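Local coordinates for protein cysteine protease (Xylella fastidiosa, PDB 3OIS) that probably hydrolyses proteins as a cysteine peptidase of the papain family and binds uridine-5'-diphosphate, at residues Tyr33-Asp38 with Leu279-Trp284; Phe206-Tyr211 with Gly235-Leu240. All coordinates share one frame; numbering follows the deposited sequence.

Contact 1. Residues Tyr33-Asp38 with Leu279-Trp284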
loop_
_atom_site.group_PDB
_atom_site.type_symbol
_atom_site.label_atom_id
_atom_site.label_comp_id
_atom_site.label_asym_id
_atom_site.label_seq_id
_atom_site.Cartn_x
_atom_site.Cartn_y
_atom_site.Cartn_z
ATOM N N TYR A 33 -10.291 0.349 2.291
ATOM C CA TYR A 33 -9.414 -0.837 2.301
ATOM C C TYR A 33 -9.026 -1.173 0.854
ATOM O O TYR A 33 -8.596 -0.272 0.127
ATOM C CB TYR A 33 -10.114 -2.023 2.962
ATOM C CG TYR A 33 -10.506 -1.774 4.374
ATOM C CD1 TYR A 33 -9.618 -1.129 5.255
ATOM C CD2 TYR A 33 -11.715 -2.317 4.904
ATOM C CE1 TYR A 33 -9.983 -0.896 6.556
ATOM C CE2 TYR A 33 -12.073 -2.091 6.263
ATOM C CZ TYR A 33 -11.218 -1.389 7.056
ATOM O OH TYR A 33 -11.599 -1.175 8.399
ATOM N N GLY A 34 -9.077 -2.445 0.467
ATOM C CA GLY A 34 -8.783 -2.737 -0.924
ATOM C C GLY A 34 -7.724 -3.780 -1.245
ATOM O O GLY A 34 -7.355 -3.972 -2.422
ATOM N N TYR A 35 -7.132 -4.381 -0.233
ATOM C CA TYR A 35 -6.098 -5.373 -0.489
ATOM C C TYR A 35 -6.744 -6.768 -0.657
ATOM O O TYR A 35 -7.527 -7.186 0.163
ATOM C CB TYR A 35 -5.166 -5.393 0.747
ATOM C CG TYR A 35 -4.329 -6.647 0.942
ATOM C CD1 TYR A 35 -3.297 -7.030 0.037
ATOM C CD2 TYR A 35 -4.568 -7.475 2.040
ATOM C CE1 TYR A 35 -2.486 -8.209 0.267
ATOM C CE2 TYR A 35 -3.773 -8.652 2.255
ATOM C CZ TYR A 35 -2.761 -9.007 1.367
ATOM O OH TYR A 35 -1.971 -10.162 1.661
ATOM N N ILE A 36 -6.358 -7.455 -1.730
ATOM C CA ILE A 36 -6.725 -8.876 -1.923
ATOM C C ILE A 36 -5.401 -9.625 -1.898
ATOM O O ILE A 36 -4.418 -9.147 -2.517
ATOM C CB ILE A 36 -7.277 -9.040 -3.358
ATOM C CG1 ILE A 36 -8.569 -8.183 -3.716
ATOM C CG2 ILE A 36 -7.592 -10.617 -3.548
ATOM C CD1 ILE A 36 -8.991 -8.139 -5.365
ATOM N N PRO A 37 -5.288 -10.742 -1.158
ATOM C CA PRO A 37 -4.028 -11.462 -1.134
ATOM C C PRO A 37 -3.537 -11.825 -2.529
ATOM O O PRO A 37 -4.304 -12.205 -3.395
ATOM C CB PRO A 37 -4.367 -12.726 -0.309
ATOM C CG PRO A 37 -5.529 -12.230 0.587
ATOM C CD PRO A 37 -6.351 -11.446 -0.420
ATOM N N ASP A 38 -2.214 -11.753 -2.734
ATOM C CA ASP A 38 -1.622 -12.063 -4.030
ATOM C C ASP A 38 -1.822 -13.573 -4.300
ATOM O O ASP A 38 -1.516 -14.384 -3.437
ATOM C CB ASP A 38 -0.073 -11.939 -3.982
ATOM C CG ASP A 38 0.462 -10.523 -4.137
ATOM O OD1 ASP A 38 -0.302 -9.603 -4.484
ATOM O OD2 ASP A 38 1.729 -10.397 -3.996
ATOM N N LEU A 279 -1.821 -12.765 9.794
ATOM C CA LEU A 279 -2.205 -11.359 9.967
ATOM C C LEU A 279 -1.650 -10.452 8.888
ATOM O O LEU A 279 -2.282 -9.450 8.567
ATOM C CB LEU A 279 -1.721 -10.774 11.323
ATOM C CG LEU A 279 -2.473 -11.322 12.533
ATOM C CD1 LEU A 279 -1.817 -10.821 13.838
ATOM C CD2 LEU A 279 -3.896 -10.886 12.535
ATOM N N ALA A 280 -0.465 -10.760 8.367
ATOM C CA ALA A 280 0.120 -9.865 7.340
ATOM C C ALA A 280 0.730 -10.720 6.260
ATOM O O ALA A 280 1.085 -11.870 6.533
ATOM C CB ALA A 280 1.147 -8.919 8.016
ATOM N N ASP A 281 0.902 -10.230 5.054
ATOM C CA ASP A 281 1.523 -11.017 4.023
ATOM C C ASP A 281 1.913 -10.053 2.887
ATOM O O ASP A 281 1.649 -8.860 2.958
ATOM C CB ASP A 281 0.498 -12.042 3.566
ATOM C CG ASP A 281 1.064 -13.134 2.683
ATOM O OD1 ASP A 281 0.163 -13.916 2.206
ATOM O OD2 ASP A 281 2.285 -13.307 2.518
ATOM N N ASP A 282 2.544 -10.555 1.826
ATOM C CA ASP A 282 2.738 -9.840 0.562
ATOM C C ASP A 282 3.578 -8.571 0.760
ATOM O O ASP A 282 3.182 -7.466 0.383
ATOM C CB ASP A 282 1.407 -9.593 -0.216
ATOM C CG ASP A 282 0.705 -10.922 -0.554
ATOM O OD1 ASP A 282 1.446 -11.901 -0.881
ATOM O OD2 ASP A 282 -0.532 -11.040 -0.283
ATOM N N PHE A 283 4.746 -8.819 1.319
ATOM C CA PHE A 283 5.762 -7.766 1.559
ATOM C C PHE A 283 6.583 -7.609 0.282
ATOM O O PHE A 283 7.193 -8.577 -0.147
ATOM C CB PHE A 283 6.706 -8.261 2.657
ATOM C CG PHE A 283 6.027 -8.466 4.004
ATOM C CD1 PHE A 283 5.896 -7.410 4.890
ATOM C CD2 PHE A 283 5.385 -9.658 4.299
ATOM C CE1 PHE A 283 5.232 -7.518 6.051
ATOM C CE2 PHE A 283 4.658 -9.809 5.530
ATOM C CZ PHE A 283 4.627 -8.754 6.442
ATOM N N TRP A 284 6.598 -6.428 -0.321
ATOM C CA TRP A 284 7.279 -6.171 -1.637
ATOM C C TRP A 284 8.068 -4.883 -1.567
ATOM O O TRP A 284 7.616 -3.876 -0.920
ATOM C CB TRP A 284 6.286 -5.890 -2.720
ATOM C CG TRP A 284 5.557 -7.142 -3.211
ATOM C CD1 TRP A 284 4.289 -7.490 -2.900
ATOM C CD2 TRP A 284 6.030 -8.076 -4.212
ATOM N NE1 TRP A 284 3.921 -8.648 -3.650
ATOM C CE2 TRP A 284 4.975 -8.991 -4.458
ATOM C CE3 TRP A 284 7.219 -8.188 -4.967
ATOM C CZ2 TRP A 284 5.103 -10.038 -5.387
ATOM C CZ3 TRP A 284 7.381 -9.277 -5.867
ATOM C CH2 TRP A 284 6.322 -10.168 -6.058
#

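Contact 2. Residues Phe206-Tyr211 with Gly235-Leu240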
loop_
_atom_site.group_PDB
_atom_site.type_symbol
_atom_site.label_atom_id
_atom_site.label_comp_id
_atom_site.label_asym_id
_atom_site.label_seq_id
_atom_site.Cartn_x
_atom_site.Cartn_y
_atom_site.Cartn_z
ATOM N N PHE A 206 3.067 -3.781 2.180
ATOM C CA PHE A 206 2.516 -5.080 2.543
ATOM C C PHE A 206 1.069 -4.980 2.847
ATOM O O PHE A 206 0.514 -3.883 2.902
ATOM C CB PHE A 206 3.263 -5.674 3.737
ATOM C CG PHE A 206 2.968 -4.988 5.039
ATOM C CD1 PHE A 206 3.565 -3.715 5.319
ATOM C CD2 PHE A 206 2.100 -5.549 5.946
ATOM C CE1 PHE A 206 3.280 -3.084 6.586
ATOM C CE2 PHE A 206 1.767 -4.949 7.183
ATOM C CZ PHE A 206 2.391 -3.716 7.536
ATOM N N GLY A 207 0.431 -6.151 2.962
ATOM C CA GLY A 207 -1.010 -6.269 3.125
ATOM C C GLY A 207 -1.285 -6.821 4.513
ATOM O O GLY A 207 -0.483 -7.591 5.091
ATOM N N PHE A 208 -2.388 -6.474 5.135
ATOM C CA PHE A 208 -2.685 -7.116 6.375
ATOM C C PHE A 208 -4.201 -7.182 6.646
ATOM O O PHE A 208 -5.004 -6.389 6.072
ATOM C CB PHE A 208 -1.948 -6.418 7.556
ATOM C CG PHE A 208 -2.339 -4.976 7.816
ATOM C CD1 PHE A 208 -1.821 -3.899 7.037
ATOM C CD2 PHE A 208 -3.190 -4.671 8.895
ATOM C CE1 PHE A 208 -2.133 -2.548 7.392
ATOM C CE2 PHE A 208 -3.491 -3.329 9.247
ATOM C CZ PHE A 208 -3.003 -2.277 8.463
ATOM N N SER A 209 -4.593 -8.069 7.548
ATOM C CA SER A 209 -6.013 -8.091 7.954
ATOM C C SER A 209 -6.249 -7.070 9.016
ATOM O O SER A 209 -5.466 -7.005 9.991
ATOM C CB SER A 209 -6.377 -9.478 8.483
ATOM O OG SER A 209 -6.341 -10.389 7.379
ATOM N N VAL A 210 -7.372 -6.398 8.887
ATOM C CA VAL A 210 -7.797 -5.331 9.829
ATOM C C VAL A 210 -8.931 -5.815 10.713
ATOM O O VAL A 210 -9.872 -6.438 10.185
ATOM C CB VAL A 210 -8.251 -4.067 9.061
ATOM C CG1 VAL A 210 -8.893 -3.027 10.021
ATOM C CG2 VAL A 210 -7.110 -3.531 8.279
ATOM N N TYR A 211 -8.840 -5.607 12.058
ATOM C CA TYR A 211 -9.870 -6.120 12.994
ATOM C C TYR A 211 -10.550 -4.939 13.695
ATOM O O TYR A 211 -9.982 -3.810 13.753
ATOM C CB TYR A 211 -9.205 -7.025 14.048
ATOM C CG TYR A 211 -8.840 -8.358 13.451
ATOM C CD1 TYR A 211 -9.691 -9.474 13.667
ATOM C CD2 TYR A 211 -7.740 -8.506 12.626
ATOM C CE1 TYR A 211 -9.371 -10.686 13.145
ATOM C CE2 TYR A 211 -7.433 -9.732 12.088
ATOM C CZ TYR A 211 -8.253 -10.817 12.361
ATOM O OH TYR A 211 -8.002 -12.037 11.779
ATOM N N GLY A 235 -11.560 -6.346 7.171
ATOM C CA GLY A 235 -11.156 -6.182 5.750
ATOM C C GLY A 235 -9.644 -6.365 5.609
ATOM O O GLY A 235 -9.000 -6.651 6.583
ATOM N N GLY A 236 -9.177 -6.248 4.370
ATOM C CA GLY A 236 -7.791 -6.378 3.968
ATOM C C GLY A 236 -7.264 -5.010 3.560
ATOM O O GLY A 236 -7.862 -4.383 2.695
ATOM N N HIS A 237 -6.151 -4.598 4.183
ATOM C CA HIS A 237 -5.586 -3.269 3.913
ATOM C C HIS A 237 -4.151 -3.418 3.449
ATOM O O HIS A 237 -3.570 -4.477 3.681
ATOM C CB HIS A 237 -5.680 -2.346 5.148
ATOM C CG HIS A 237 -5.575 -0.908 4.804
ATOM N ND1 HIS A 237 -4.986 0.054 5.613
ATOM C CD2 HIS A 237 -6.030 -0.255 3.723
ATOM C CE1 HIS A 237 -5.089 1.230 5.030
ATOM N NE2 HIS A 237 -5.705 1.070 3.874
ATOM N N ALA A 238 -3.594 -2.373 2.830
ATOM C CA ALA A 238 -2.162 -2.415 2.413
ATOM C C ALA A 238 -1.614 -1.027 2.635
ATOM O O ALA A 238 -2.333 -0.030 2.424
ATOM C CB ALA A 238 -2.019 -2.820 0.962
ATOM N N VAL A 239 -0.359 -1.016 3.139
ATOM C CA VAL A 239 0.263 0.291 3.502
ATOM C C VAL A 239 1.731 0.234 3.151
ATOM O O VAL A 239 2.281 -0.798 2.781
ATOM C CB VAL A 239 0.132 0.519 5.041
ATOM C CG1 VAL A 239 -1.344 0.655 5.426
ATOM C CG2 VAL A 239 0.737 -0.654 5.807
ATOM N N LEU A 240 2.382 1.395 3.228
ATOM C CA LEU A 240 3.850 1.487 3.124
ATOM C C LEU A 240 4.442 1.485 4.558
ATOM O O LEU A 240 4.022 2.290 5.423
ATOM C CB LEU A 240 4.229 2.798 2.394
ATOM C CG LEU A 240 5.762 2.930 2.128
ATOM C CD1 LEU A 240 6.103 2.062 0.869
ATOM C CD2 LEU A 240 6.088 4.442 1.879
#

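Contact 1. Residues Tyr33-Asp38 with Leu279-Trp284
Asp281 meets Tyr35 only lightly, its CB lying 3.6 Å from the phenol OH. Asp282 adopts a left-handed backbone conformation within the strand, and its carboxylate reaches the phenol at the edge of the Tyr35 ring, near the ring plane. Asp282 OD2 is gripped twice: Tyr35 OH donates to it over 2.6 Å from the anti side, tilted out of the carboxylate plane, and Asp38 N donates to it over 3.1 Å from the opposite face, 59° out of that plane. These bonds dock the N-terminal segment, whose short strand 35-36 runs parallel to 124-125, crosswise to strand 280-287, which belongs to the antiparallel sheet of the papain-like fold. Asp38 slides past Asp282 in the reverse direction, leaving Asp38 OD2 and Asp282 OD1 3.5 Å apart. Arg186 forms a salt bridge to each of these oxygens, which probably offsets the two like charges. With CG of Asp38 anti to its carbonyl carbon (chi1 -82°), the carboxylate comes to the indole edge, where Trp284 NE1 donates in the ring plane to the syn lone pair of Asp38 OD2 at 2.8 Å. Asp38 OD1 accepts a bond from Arg127 N, near the start of helix 126-135.

Contact 2. Residues Phe206-Tyr211 with Gly235-Leu240
Phe206 and Val239 form one of three antiparallel hydrogen-bonded pairs between these strands of the papain-like sheet, the others being Phe208 with His237, probably the catalytic histidine, and Val210 with Gly235. The ladder is shortest in the middle, where Phe208 N lies 2.7 Å from His237 O. In the last pair Val210 N to Gly235 O is short at 2.8 Å, but the return bond from Gly235 N to Val210 O is weak at 3.5 Å. The tightly packed face carries Phe206, Phe208, Val210, His237 and Val239. Val239 CG2 lies between the two phenyl rings, 3.6 Å from CE1 of Phe206 and 3.8 Å from CE1 of Phe208. Both phenylalanines hold CG between the backbone N and the carbonyl carbon (chi1 72° and 63°), which leans the rings across to the partner strand. Val239 CG1 meets the Phe208 ring in its plane at the edge, while His237 CB lies over one ring face, offset toward the rim. Val210 CG2 extends the patch, 3.6 Å from His237 CB. The reverse face is sparse: Gly207, Ser209, Gly236 and Ala238 bring little side-chain bulk, Ser209 and Gly236 are partly exposed, and the backbones close to 4.1 Å between Gly207 CA and Ala238 CA. Strand 204-211 lies between 233-245 and 280-287; helix 78-93 packs on His237, Ala238 and Leu240, and helix 271-274 on Phe206, Phe208 and Tyr211.

How the contacts relate
Strand 204-211 joins the two contacts, whose centres are about 6 Å apart: Leu279 O lies 2.9 Å from Ser209 N and Asp281 O 3.0 Å from Gly207 N, both probable hydrogen bonds. Residues 33-38 also run to contact 2, where Tyr35 bonds through its backbone to Gly236. Contact 2 supplies His237, which with Cys78 and Asn255 probably forms the papain-type catalytic site; it touches both and stacks on Trp257. Tyr33 bonds through its backbone to Cys78, consistent with an N-terminal segment lying across the cleft. Contact 1 reaches the nucleotide pocket instead, the Trp284 side chain lying about 4 Å from UDP at the nearest atoms.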